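Local coordinates for protein methylglyoxal reductase (NADPH-dependent) (Candida albicans SC5314, PDB 6KWS) that probably reduces methylglyoxal with NADPH as the hydride donor, as a Rossmann-fold member of the dihydroflavonol-4-reductase subfamily, at residues I29-S34 / E54-V59; N140-E145 / T306-K311; T269-V274 / G294-V299; F198-F203 / W237-D242; E119-T124 / F187-I192. The protein carries 1 engineered substitution. All blocks are in the same frame, centred on the assembly; numbering follows the deposited sequence.

Contact 1. Residues I29-S34 / E54-V59; sequences IGTVRS and EIVEDV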
# COMPACT_ATOMS: atom_id res chain seq x y z
N ILE A 29 -0.63 18.75 -3.31
CA ILE A 29 -1.84 18.78 -4.11
C ILE A 29 -2.33 17.35 -4.18
O ILE A 29 -1.71 16.50 -4.85
CB ILE A 29 -1.60 19.35 -5.51
CG1 ILE A 29 -0.97 20.74 -5.42
CG2 ILE A 29 -2.91 19.36 -6.29
CD1 ILE A 29 -0.36 21.17 -6.73
N GLY A 30 -3.41 17.06 -3.50
CA GLY A 30 -3.97 15.73 -3.56
C GLY A 30 -5.01 15.66 -4.64
O GLY A 30 -5.69 16.63 -4.94
N THR A 31 -5.13 14.49 -5.25
CA THR A 31 -6.25 14.28 -6.15
C THR A 31 -7.25 13.39 -5.44
O THR A 31 -6.87 12.46 -4.70
CB THR A 31 -5.82 13.65 -7.48
OG1 THR A 31 -5.57 12.24 -7.31
CG2 THR A 31 -4.59 14.35 -8.06
N VAL A 32 -8.52 13.70 -5.64
CA VAL A 32 -9.62 13.00 -4.99
C VAL A 32 -10.70 12.84 -6.04
O VAL A 32 -10.67 13.50 -7.08
CB VAL A 32 -10.16 13.76 -3.77
CG1 VAL A 32 -9.14 13.74 -2.65
CG2 VAL A 32 -10.51 15.20 -4.15
N ARG A 33 -11.67 11.98 -5.75
CA ARG A 33 -12.67 11.62 -6.74
C ARG A 33 -13.90 12.52 -6.73
O ARG A 33 -14.68 12.45 -7.68
CB ARG A 33 -13.16 10.15 -6.58
CG ARG A 33 -12.13 8.98 -6.85
CD ARG A 33 -10.82 9.09 -6.02
NE ARG A 33 -11.17 9.39 -4.63
CZ ARG A 33 -10.38 9.76 -3.63
NH1 ARG A 33 -9.08 9.88 -3.77
NH2 ARG A 33 -10.94 10.01 -2.47
N SER A 34 -14.09 13.34 -5.68
CA SER A 34 -15.23 14.25 -5.61
C SER A 34 -14.90 15.43 -4.70
O SER A 34 -13.92 15.41 -3.96
CB SER A 34 -16.50 13.56 -5.10
OG SER A 34 -16.26 12.92 -3.87
N GLU A 54 -7.30 18.63 -6.24
CA GLU A 54 -7.95 18.67 -7.54
C GLU A 54 -8.74 17.39 -7.73
O GLU A 54 -8.43 16.35 -7.14
CB GLU A 54 -6.93 18.85 -8.68
CG GLU A 54 -6.09 20.11 -8.56
CD GLU A 54 -6.88 21.39 -8.95
OE1 GLU A 54 -6.25 22.46 -9.08
OE2 GLU A 54 -8.12 21.32 -9.12
N ILE A 55 -9.78 17.45 -8.56
CA ILE A 55 -10.69 16.32 -8.73
C ILE A 55 -10.31 15.53 -9.97
O ILE A 55 -10.21 16.09 -11.07
CB ILE A 55 -12.15 16.77 -8.81
CG1 ILE A 55 -12.53 17.43 -7.49
CG2 ILE A 55 -13.03 15.58 -9.11
CD1 ILE A 55 -13.94 17.75 -7.39
N VAL A 56 -10.13 14.21 -9.80
CA VAL A 56 -9.93 13.26 -10.88
C VAL A 56 -10.84 12.07 -10.63
O VAL A 56 -10.52 11.19 -9.82
CB VAL A 56 -8.46 12.81 -10.98
CG1 VAL A 56 -8.29 11.73 -12.04
CG2 VAL A 56 -7.54 13.99 -11.24
N GLU A 57 -11.97 12.01 -11.35
CA GLU A 57 -13.06 11.10 -10.99
C GLU A 57 -12.73 9.64 -11.31
O GLU A 57 -13.03 8.76 -10.50
CB GLU A 57 -14.35 11.53 -11.68
CG GLU A 57 -14.45 13.04 -11.81
CD GLU A 57 -15.82 13.56 -12.26
OE1 GLU A 57 -16.86 13.02 -11.81
OE2 GLU A 57 -15.86 14.52 -13.06
N ASP A 58 -12.12 9.36 -12.46
CA ASP A 58 -11.62 8.01 -12.75
C ASP A 58 -10.15 8.11 -13.09
O ASP A 58 -9.79 8.67 -14.13
CB ASP A 58 -12.38 7.33 -13.90
CG ASP A 58 -12.09 5.81 -13.97
OD1 ASP A 58 -10.90 5.40 -13.91
OD2 ASP A 58 -13.07 5.02 -14.07
N VAL A 59 -9.29 7.55 -12.22
CA VAL A 59 -7.86 7.82 -12.35
C VAL A 59 -7.20 6.91 -13.36
O VAL A 59 -6.03 7.11 -13.69
CB VAL A 59 -7.14 7.74 -10.99
CG1 VAL A 59 -7.88 8.55 -9.94
CG2 VAL A 59 -6.97 6.31 -10.53
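T31 pairs with E54 and V32 with I55 in a parallel strand contact at the edge of the main sheet. Strand 27-32 carries one side and the outermost strand 51-55 the other. Three backbone hydrogen bonds hold it. E54 N gives to G30 O (2.9 Å), V32 N gives to E54 O (3.0 Å), and V56 N gives to V32 O (2.9 Å). The carbonyls of E54 and V32 each take a CA-H as well, from T31 and I55. Helix 35-44 links the two strands, so this is a beta-alpha-beta unit of the Rossmann fold.

Side chains pack on both faces. On one, CG2 of I29 lies alongside the aliphatic part of E54, 4.0 Å from its CG. The E54 chain bends at chi2 (-76°), and its OE1 is bonded to H72. T31 CB meets V56 CG2 nearby, while T31 OG1 is held by the backbone N of G8. On the face of V32 and I55 the touch is looser. There CD1 of I55 reaches past V32 to the backbone C of S34 (3.7 Å).

Beyond the paired residues the loops carry part of the NADPH site: R33, D58 and V59. R33 CG lies 3.8 Å from E57 O. Bends at chi2 and chi3 fold the R33 chain back, and V32 CB lies over one face of its guanidinium, offset toward the rim.

Contact 2. Residues N140-E145 / T306-K311; sequences NAIITE and TIDDTK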
# COMPACT_ATOMS: atom_id res chain seq x y z
N ASN A 140 12.79 -22.86 2.02
CA ASN A 140 14.20 -22.73 1.65
C ASN A 140 14.45 -21.57 0.69
O ASN A 140 15.62 -21.27 0.41
CB ASN A 140 14.70 -24.04 1.02
CG ASN A 140 14.67 -25.21 1.99
OD1 ASN A 140 15.07 -25.08 3.15
ND2 ASN A 140 14.16 -26.35 1.53
N ALA A 141 13.40 -20.91 0.21
CA ALA A 141 13.55 -19.82 -0.74
C ALA A 141 13.94 -18.50 -0.05
O ALA A 141 13.55 -18.23 1.09
CB ALA A 141 12.25 -19.65 -1.52
N ILE A 142 14.73 -17.69 -0.76
CA ILE A 142 14.98 -16.29 -0.43
C ILE A 142 14.32 -15.40 -1.48
O ILE A 142 14.45 -15.66 -2.68
CB ILE A 142 16.47 -15.97 -0.36
CG1 ILE A 142 17.15 -16.78 0.74
CG2 ILE A 142 16.65 -14.51 -0.08
CD1 ILE A 142 18.63 -16.48 0.84
N ILE A 143 13.62 -14.35 -1.04
CA ILE A 143 12.92 -13.45 -1.95
C ILE A 143 13.40 -12.02 -1.73
O ILE A 143 13.38 -11.51 -0.60
CB ILE A 143 11.40 -13.51 -1.77
CG1 ILE A 143 10.91 -14.93 -2.04
CG2 ILE A 143 10.75 -12.52 -2.71
CD1 ILE A 143 9.39 -15.07 -1.99
N THR A 144 13.81 -11.36 -2.83
CA THR A 144 14.43 -10.03 -2.85
C THR A 144 13.71 -9.13 -3.86
O THR A 144 12.81 -9.56 -4.58
CB THR A 144 15.92 -10.10 -3.21
OG1 THR A 144 16.04 -10.43 -4.61
CG2 THR A 144 16.65 -11.15 -2.35
N GLU A 145 14.18 -7.89 -3.94
CA GLU A 145 13.59 -6.91 -4.85
C GLU A 145 13.73 -7.33 -6.32
O GLU A 145 13.00 -6.79 -7.18
CB GLU A 145 14.24 -5.55 -4.62
CG GLU A 145 14.13 -5.01 -3.20
CD GLU A 145 15.23 -5.49 -2.24
OE1 GLU A 145 15.28 -4.97 -1.08
OE2 GLU A 145 16.04 -6.37 -2.63
N THR A 306 11.93 -16.78 3.15
CA THR A 306 12.51 -15.65 3.83
C THR A 306 12.52 -14.46 2.89
O THR A 306 13.02 -14.55 1.76
CB THR A 306 13.94 -15.97 4.27
OG1 THR A 306 13.91 -17.10 5.14
CG2 THR A 306 14.54 -14.79 4.99
N ILE A 307 11.95 -13.35 3.34
CA ILE A 307 11.98 -12.10 2.58
C ILE A 307 13.27 -11.39 2.94
O ILE A 307 13.49 -11.05 4.10
CB ILE A 307 10.77 -11.22 2.89
CG1 ILE A 307 9.49 -11.91 2.42
CG2 ILE A 307 10.93 -9.86 2.25
CD1 ILE A 307 8.28 -11.30 3.00
N ASP A 308 14.12 -11.17 1.94
CA ASP A 308 15.41 -10.52 2.17
C ASP A 308 15.34 -9.10 1.63
O ASP A 308 15.66 -8.84 0.47
CB ASP A 308 16.55 -11.29 1.52
CG ASP A 308 17.89 -10.65 1.76
OD1 ASP A 308 17.97 -9.75 2.63
OD2 ASP A 308 18.87 -11.05 1.10
N ASP A 309 14.94 -8.16 2.50
CA ASP A 309 14.79 -6.76 2.14
C ASP A 309 15.97 -5.91 2.61
O ASP A 309 15.81 -4.70 2.84
CB ASP A 309 13.46 -6.20 2.68
CG ASP A 309 13.35 -6.25 4.21
OD1 ASP A 309 13.85 -7.20 4.85
OD2 ASP A 309 12.73 -5.32 4.79
N THR A 310 17.17 -6.51 2.70
CA THR A 310 18.35 -5.79 3.18
C THR A 310 18.56 -4.49 2.40
O THR A 310 18.66 -3.41 2.99
CB THR A 310 19.59 -6.68 3.08
OG1 THR A 310 19.25 -7.99 3.53
CG2 THR A 310 20.69 -6.16 3.97
N LYS A 311 18.59 -4.57 1.07
CA LYS A 311 18.87 -3.39 0.26
C LYS A 311 17.78 -2.33 0.43
O LYS A 311 18.08 -1.13 0.52
CB LYS A 311 19.05 -3.81 -1.19
CG LYS A 311 19.01 -2.68 -2.19
CD LYS A 311 17.65 -2.59 -2.88
CE LYS A 311 17.78 -1.79 -4.16
NZ LYS A 311 18.51 -0.49 -3.92
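I142 pairs with T306 and I143 with I307, and the first group of interactions is backbone. T306 N gives to A141 O (3.0 Å), I143 N to T306 O (2.9 Å) and D308 N to I143 O (2.7 Å). The carbonyls of T306 and I143 also receive CA-H contacts from I142 and I307.

These strands form a small two-stranded parallel sheet, separate from the main nine-stranded one. It joins segments 161 residues apart in the chain.

Apolar packing comes next. I142 CG2 lies beside D308 CB, 3.6 Å away, and the two side chains point the same way. CG2 stands anti to the backbone N of I142 (chi1 -62°, measured to CG1), which sets this branch alongside D308 CB. T144 CG2 flanks the same CB at 3.9 Å. I307 also packs on L262 of strand 260-269.

Charged side chains make the last group. The E145 carboxylate crosses the K311 chain, with OE1 3.8 Å from CD. K311 NZ itself stays 6.2 Å from E145 OE1, with no salt bridge between them. E145 OE1 is instead bonded to S312 OG, and D309 OD2 forms a salt bridge with R313 NE.

Contact 3. Residues T269-V274 / G294-V299; sequences TSQSLV and GSDKSV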
# COMPACT_ATOMS: atom_id res chain seq x y z
N THR A 269 1.06 -15.14 11.31
CA THR A 269 -0.16 -15.90 11.07
C THR A 269 -1.28 -15.32 11.93
O THR A 269 -1.05 -14.47 12.79
CB THR A 269 0.01 -17.39 11.37
OG1 THR A 269 -0.20 -17.61 12.77
CG2 THR A 269 1.38 -17.87 10.96
N SER A 270 -2.50 -15.78 11.69
CA SER A 270 -3.61 -15.27 12.49
C SER A 270 -3.39 -15.54 13.96
O SER A 270 -3.78 -14.73 14.81
CB SER A 270 -4.93 -15.89 12.04
OG SER A 270 -5.32 -15.30 10.82
N GLN A 271 -2.75 -16.66 14.29
CA GLN A 271 -2.45 -16.94 15.69
C GLN A 271 -1.52 -15.88 16.27
O GLN A 271 -1.64 -15.54 17.46
CB GLN A 271 -1.86 -18.34 15.82
CG GLN A 271 -1.57 -18.74 17.25
CD GLN A 271 -2.82 -19.03 18.05
OE1 GLN A 271 -3.62 -19.91 17.70
NE2 GLN A 271 -3.00 -18.29 19.15
N SER A 272 -0.62 -15.33 15.46
CA SER A 272 0.22 -14.24 15.94
C SER A 272 -0.63 -13.09 16.43
O SER A 272 -0.36 -12.52 17.49
CB SER A 272 1.15 -13.76 14.83
OG SER A 272 1.86 -14.85 14.28
N LEU A 273 -1.68 -12.76 15.68
CA LEU A 273 -2.53 -11.62 16.01
C LEU A 273 -3.37 -11.91 17.24
O LEU A 273 -3.46 -11.08 18.15
CB LEU A 273 -3.41 -11.28 14.82
CG LEU A 273 -2.65 -11.18 13.51
CD1 LEU A 273 -3.62 -10.81 12.40
CD2 LEU A 273 -1.51 -10.17 13.62
N VAL A 274 -4.01 -13.09 17.27
CA VAL A 274 -4.76 -13.54 18.45
C VAL A 274 -3.92 -13.40 19.71
O VAL A 274 -4.33 -12.75 20.68
CB VAL A 274 -5.23 -14.99 18.26
CG1 VAL A 274 -5.91 -15.48 19.52
CG2 VAL A 274 -6.17 -15.07 17.06
N GLY A 294 1.53 -19.65 20.32
CA GLY A 294 2.85 -20.00 19.84
C GLY A 294 2.89 -20.85 18.58
O GLY A 294 3.97 -21.01 18.01
N SER A 295 1.75 -21.40 18.13
CA SER A 295 1.75 -22.22 16.93
C SER A 295 2.32 -21.48 15.72
O SER A 295 2.82 -22.12 14.79
CB SER A 295 0.34 -22.74 16.63
OG SER A 295 -0.46 -21.82 15.90
N ASP A 296 2.31 -20.15 15.74
CA ASP A 296 2.71 -19.37 14.57
C ASP A 296 4.20 -19.51 14.26
O ASP A 296 4.58 -19.57 13.08
CB ASP A 296 2.34 -17.89 14.75
CG ASP A 296 2.91 -17.27 16.03
OD1 ASP A 296 3.67 -16.28 15.93
OD2 ASP A 296 2.55 -17.76 17.13
N LYS A 297 5.05 -19.57 15.29
CA LYS A 297 6.50 -19.61 15.03
C LYS A 297 6.90 -20.84 14.23
O LYS A 297 7.72 -20.75 13.30
CB LYS A 297 7.30 -19.53 16.33
CG LYS A 297 7.23 -18.12 16.98
CD LYS A 297 7.25 -17.00 15.89
CE LYS A 297 6.77 -15.61 16.40
NZ LYS A 297 6.26 -14.66 15.31
N SER A 298 6.34 -22.01 14.55
CA SER A 298 6.65 -23.20 13.76
C SER A 298 6.04 -23.11 12.37
O SER A 298 6.66 -23.56 11.40
CB SER A 298 6.19 -24.47 14.46
OG SER A 298 6.79 -24.58 15.74
N VAL A 299 4.85 -22.52 12.24
CA VAL A 299 4.22 -22.43 10.92
C VAL A 299 5.00 -21.49 10.01
O VAL A 299 5.22 -21.79 8.82
CB VAL A 299 2.75 -22.00 11.06
CG1 VAL A 299 2.12 -21.72 9.69
CG2 VAL A 299 1.95 -23.09 11.76
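S272 OG gives a weak hydrogen bond to D296 OD1, 2.8 Å away, between the first turns of helices 270-280 and 295-303. T269 OG1 lies beside the same aspartate, 3.2 Å from its CB. Both hydroxyls lie on the same side of D296 CB, facing it from helix 270-280. D296 CG sits between its backbone N and carbonyl carbon (chi1 55°), which turns the carboxylate toward S272 OG. Around this centre the contacts are looser. Q271 CG lies 3.5 Å from S295 OG, and T269 CG2 meets V299 CG1 at 4.1 Å.

The next shell sets these groups in place. T269 is the N-cap of helix 270-280. T269 and S272 form a capping box, in which S272 OG accepts from T269 N (3.1 Å). T269 OG1 also accepts weakly from Q271 N. On the other helix, K297 NZ forms a salt bridge with D296 OD1 at 3.1 Å. The amide of Q271 is turned away to D275 and to V290 O. The short helix segments run almost antiparallel, at 154°, with axes 8.9 Å apart.

S272 OG serves both the cap of its own helix and the carboxylate of D296. D296 OD1 has K297 as a second partner, so the buried carboxylate is probably kept charged.

Contact 4. Residues F198-F203 / W237-D242; sequences FGPQSF and WVDVRD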
# COMPACT_ATOMS: atom_id res chain seq x y z
N PHE A 198 -0.71 -3.28 7.73
CA PHE A 198 -1.40 -3.15 9.00
C PHE A 198 -1.23 -1.73 9.51
O PHE A 198 -0.52 -0.92 8.92
CB PHE A 198 -0.85 -4.14 10.04
CG PHE A 198 -1.13 -5.57 9.74
CD1 PHE A 198 -2.12 -5.92 8.85
CD2 PHE A 198 -0.39 -6.57 10.36
CE1 PHE A 198 -2.38 -7.25 8.57
CE2 PHE A 198 -0.65 -7.92 10.09
CZ PHE A 198 -1.65 -8.26 9.19
N GLY A 199 -1.86 -1.43 10.64
CA GLY A 199 -1.65 -0.16 11.30
C GLY A 199 -2.91 0.66 11.34
O GLY A 199 -3.88 0.38 10.64
N PRO A 200 -2.92 1.69 12.18
CA PRO A 200 -4.11 2.53 12.32
C PRO A 200 -4.32 3.45 11.13
O PRO A 200 -3.39 3.75 10.37
CB PRO A 200 -3.79 3.35 13.57
CG PRO A 200 -2.28 3.54 13.41
CD PRO A 200 -1.79 2.21 12.97
N GLN A 201 -5.55 3.94 10.99
CA GLN A 201 -5.82 5.04 10.07
C GLN A 201 -5.31 6.38 10.61
O GLN A 201 -5.16 6.57 11.82
CB GLN A 201 -7.31 5.14 9.78
CG GLN A 201 -7.93 3.81 9.49
CD GLN A 201 -8.97 3.92 8.43
OE1 GLN A 201 -10.13 4.22 8.72
NE2 GLN A 201 -8.57 3.68 7.18
N SER A 202 -5.06 7.32 9.70
CA SER A 202 -4.54 8.61 10.14
C SER A 202 -5.48 9.30 11.11
O SER A 202 -5.05 10.11 11.94
CB SER A 202 -4.27 9.53 8.95
OG SER A 202 -3.59 8.84 7.91
N PHE A 203 -6.76 8.96 11.05
CA PHE A 203 -7.80 9.63 11.81
C PHE A 203 -8.78 8.59 12.31
O PHE A 203 -9.23 7.73 11.54
CB PHE A 203 -8.48 10.69 10.93
CG PHE A 203 -7.54 11.80 10.51
CD1 PHE A 203 -7.24 12.84 11.38
CD2 PHE A 203 -6.91 11.77 9.27
CE1 PHE A 203 -6.36 13.86 11.00
CE2 PHE A 203 -6.02 12.77 8.89
CZ PHE A 203 -5.75 13.83 9.76
N TRP A 237 3.97 -8.72 6.63
CA TRP A 237 3.19 -7.54 6.97
C TRP A 237 4.17 -6.38 7.13
O TRP A 237 5.38 -6.59 7.28
CB TRP A 237 2.38 -7.75 8.26
CG TRP A 237 3.32 -7.80 9.41
CD1 TRP A 237 4.04 -8.87 9.86
CD2 TRP A 237 3.74 -6.68 10.20
NE1 TRP A 237 4.87 -8.49 10.89
CE2 TRP A 237 4.70 -7.15 11.12
CE3 TRP A 237 3.40 -5.32 10.22
CZ2 TRP A 237 5.32 -6.32 12.05
CZ3 TRP A 237 3.99 -4.51 11.14
CH2 TRP A 237 4.95 -5.00 12.04
N VAL A 238 3.63 -5.17 7.11
CA VAL A 238 4.40 -3.97 7.38
C VAL A 238 3.41 -2.91 7.83
O VAL A 238 2.26 -2.90 7.39
CB VAL A 238 5.19 -3.53 6.12
CG1 VAL A 238 4.23 -3.28 4.99
CG2 VAL A 238 6.01 -2.30 6.38
N ASP A 239 3.84 -2.05 8.75
CA ASP A 239 2.95 -1.01 9.25
C ASP A 239 2.77 0.10 8.22
O ASP A 239 3.72 0.48 7.52
CB ASP A 239 3.49 -0.43 10.56
CG ASP A 239 2.54 0.57 11.22
OD1 ASP A 239 2.53 1.77 10.83
OD2 ASP A 239 1.81 0.16 12.14
N VAL A 240 1.54 0.62 8.13
CA VAL A 240 1.16 1.61 7.12
C VAL A 240 1.99 2.88 7.25
O VAL A 240 2.28 3.54 6.24
CB VAL A 240 -0.34 1.92 7.23
CG1 VAL A 240 -0.66 2.49 8.59
CG2 VAL A 240 -0.79 2.88 6.13
N ARG A 241 2.37 3.25 8.47
CA ARG A 241 3.15 4.47 8.67
C ARG A 241 4.55 4.34 8.08
O ARG A 241 5.09 5.32 7.54
CB ARG A 241 3.19 4.79 10.16
CG ARG A 241 1.84 5.27 10.66
CD ARG A 241 1.72 5.19 12.16
NE ARG A 241 1.84 3.81 12.64
CZ ARG A 241 1.67 3.45 13.91
NH1 ARG A 241 1.34 4.35 14.83
NH2 ARG A 241 1.80 2.17 14.26
N ASP A 242 5.15 3.15 8.14
CA ASP A 242 6.44 2.93 7.50
C ASP A 242 6.32 2.89 5.98
O ASP A 242 7.21 3.34 5.26
CB ASP A 242 7.08 1.66 8.04
CG ASP A 242 7.30 1.74 9.54
OD1 ASP A 242 7.61 2.87 10.00
OD2 ASP A 242 7.14 0.70 10.25
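F198 pairs with D239 as parallel strands at the edge of the Rossmann-like sheet, where strand 196-198 is outermost and strand 234-239 runs straight into helix 240-252. Two backbone hydrogen bonds make the pairing: F198 N to V238 O (3.0 Å) and V240 N to F198 O (2.7 Å).

Apolar and aromatic contacts follow. The F198 and W237 side chains cross at about a right angle, yet the planes of the F198 ring and the five-membered ring of W237 are only 12° apart. The rings are slid sidelong and barely overlap. The closest touch is F198 CE2 to W237 CB, 3.5 Å. F268 meets F198 edge-to-face. V240 CG1 lies 3.5 Å from P200 O and also packs near F12, an NADPH-binding residue. G199 CA lies 3.6 Å from D239 OD2.

D239 and R241 form a salt bridge. D239 is the N-cap of helix 240-252, and its OD1 accepts from both R241 N and R241 NE, from opposite faces of the carboxylate plane. R241 NH2 holds OD2, which also binds S326; NH2 also pairs with D329. This side-on grip fixes how the guanidinium is turned, and P200 CD sits over the centre of one face, 3.8 Å from R241 CZ.

Contact 5. Residues E119-T124 / F187-I192; sequences EKVVIT and FSLSTI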
# COMPACT_ATOMS: atom_id res chain seq x y z
N GLU A 119 10.08 15.44 -11.93
CA GLU A 119 11.39 14.81 -11.96
C GLU A 119 11.43 13.46 -11.26
O GLU A 119 12.32 12.65 -11.56
CB GLU A 119 12.42 15.73 -11.32
CG GLU A 119 12.59 17.03 -12.07
CD GLU A 119 12.84 18.24 -11.16
OE1 GLU A 119 13.42 18.07 -10.06
OE2 GLU A 119 12.44 19.37 -11.55
N LYS A 120 10.50 13.20 -10.35
CA LYS A 120 10.47 11.94 -9.63
C LYS A 120 9.04 11.44 -9.59
O LYS A 120 8.11 12.23 -9.43
CB LYS A 120 11.08 12.07 -8.22
CG LYS A 120 12.61 11.95 -8.24
CD LYS A 120 13.23 12.59 -7.01
CE LYS A 120 14.75 12.67 -7.10
NZ LYS A 120 15.37 11.45 -6.52
N VAL A 121 8.87 10.14 -9.78
CA VAL A 121 7.56 9.50 -9.76
C VAL A 121 7.66 8.29 -8.84
O VAL A 121 8.56 7.46 -9.00
CB VAL A 121 7.12 9.08 -11.17
CG1 VAL A 121 5.84 8.29 -11.11
CG2 VAL A 121 6.94 10.32 -12.04
N VAL A 122 6.74 8.19 -7.88
CA VAL A 122 6.67 7.02 -7.01
C VAL A 122 5.31 6.36 -7.15
O VAL A 122 4.27 7.02 -7.04
CB VAL A 122 6.95 7.40 -5.54
CG1 VAL A 122 7.02 6.14 -4.68
CG2 VAL A 122 8.23 8.23 -5.45
N ILE A 123 5.31 5.05 -7.39
CA ILE A 123 4.08 4.27 -7.57
C ILE A 123 4.00 3.21 -6.48
O ILE A 123 4.99 2.54 -6.18
CB ILE A 123 4.02 3.60 -8.95
CG1 ILE A 123 3.93 4.65 -10.04
CG2 ILE A 123 2.82 2.69 -9.03
CD1 ILE A 123 3.86 4.07 -11.42
N THR A 124 2.81 3.05 -5.91
CA THR A 124 2.60 1.97 -4.96
C THR A 124 2.35 0.69 -5.73
O THR A 124 1.38 0.59 -6.48
CB THR A 124 1.41 2.24 -4.05
OG1 THR A 124 1.44 3.61 -3.65
CG2 THR A 124 1.49 1.35 -2.82
N PHE A 187 11.68 11.88 -16.03
CA PHE A 187 11.58 11.57 -14.62
C PHE A 187 12.13 10.19 -14.33
O PHE A 187 12.10 9.30 -15.18
CB PHE A 187 10.13 11.64 -14.12
CG PHE A 187 9.16 10.83 -14.93
CD1 PHE A 187 8.95 9.48 -14.65
CD2 PHE A 187 8.45 11.40 -15.96
CE1 PHE A 187 8.05 8.73 -15.40
CE2 PHE A 187 7.55 10.66 -16.70
CZ PHE A 187 7.34 9.33 -16.42
N SER A 188 12.64 10.03 -13.11
CA SER A 188 12.92 8.69 -12.60
C SER A 188 11.62 8.08 -12.09
O SER A 188 10.57 8.74 -12.02
CB SER A 188 13.97 8.74 -11.51
OG SER A 188 13.65 9.76 -10.59
N LEU A 189 11.68 6.80 -11.76
CA LEU A 189 10.53 6.10 -11.21
C LEU A 189 10.98 5.16 -10.11
O LEU A 189 11.94 4.40 -10.28
CB LEU A 189 9.78 5.31 -12.29
CG LEU A 189 8.66 4.42 -11.76
CD1 LEU A 189 7.36 5.14 -11.88
CD2 LEU A 189 8.61 3.13 -12.54
N SER A 190 10.30 5.21 -8.98
CA SER A 190 10.52 4.25 -7.91
C SER A 190 9.22 3.53 -7.59
O SER A 190 8.12 3.97 -7.92
CB SER A 190 11.06 4.93 -6.64
OG SER A 190 12.33 5.48 -6.89
N THR A 191 9.37 2.42 -6.89
CA THR A 191 8.26 1.52 -6.65
C THR A 191 8.31 1.11 -5.18
O THR A 191 9.39 0.82 -4.66
CB THR A 191 8.38 0.34 -7.62
OG1 THR A 191 7.55 0.57 -8.76
CG2 THR A 191 7.97 -0.89 -7.00
N ILE A 192 7.16 1.15 -4.51
CA ILE A 192 7.01 0.73 -3.12
C ILE A 192 6.16 -0.54 -3.12
O ILE A 192 4.97 -0.49 -3.46
CB ILE A 192 6.35 1.83 -2.29
CG1 ILE A 192 7.11 3.15 -2.45
CG2 ILE A 192 6.29 1.43 -0.82
CD1 ILE A 192 8.46 3.14 -1.74
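Strands 120-124 and 188-194 are neighbours in the parallel part of the main sheet of the Rossmann fold, and V122-S190, I123-T191 and T124-I192 are clear parallel pairs. S190 N gives to V121 O (2.8 Å), I123 N to S190 O (3.1 Å) and I192 N to I123 O (3.1 Å). At the start of the strands the bonding is looser. S188 N reaches E119 O from above the carbonyl plane, and V121 N to S188 O is weak.

The face of V121 and I123 is mainly apolar. V121 CG2 sits over one face of the F187 ring, 3.4 Å from CD1. The ring gets there because F187 CG lies between its backbone N and carbonyl carbon (chi1 53°). L189 CD1 is shared by two partners, V121 CG1 at 3.6 Å and I123 CD1 at 3.7 Å. Helix 160-181 covers this side, with I179 on F187 and W176 on L189.

On the other face V122 CG1 meets I192 CG1 at 3.7 Å, and helix 240-252 packs against both through H247. Two hydroxyls on this face have partners: S190 OG bonds to A256 O and T124 OG1 to H247.

T124 closes the strand beside L81 and I13, two NADPH-binding residues. A sheet sandwiched between helices, with its strand ends facing the cofactor site, is typical of the NAD(P)-binding Rossmann fold.

Contacts 1, 5 and 4 all belong to the nine-stranded sheet. Contact 1 joins strands 51-55 and 27-32 at one edge, contact 5 two strands in the middle, and contact 4 joins 234-239 and 196-198 at the other edge. The centres of contacts 1 and 5 are about 19 Å apart, and those of contacts 4 and 5 about 21 Å. Along the chain contact 1 closes first; contacts 5, 4 and 3 follow in series. Contact 2 encloses contacts 4 and 3 and interleaves with contact 5, tying the late chain to the middle. Helix 295-303 of contact 3 leads into its strand 306-307. L273 of contact 3 touches F198. The sheet contacts carry or adjoin the NADPH site; contacts 2 and 3 lie away from it.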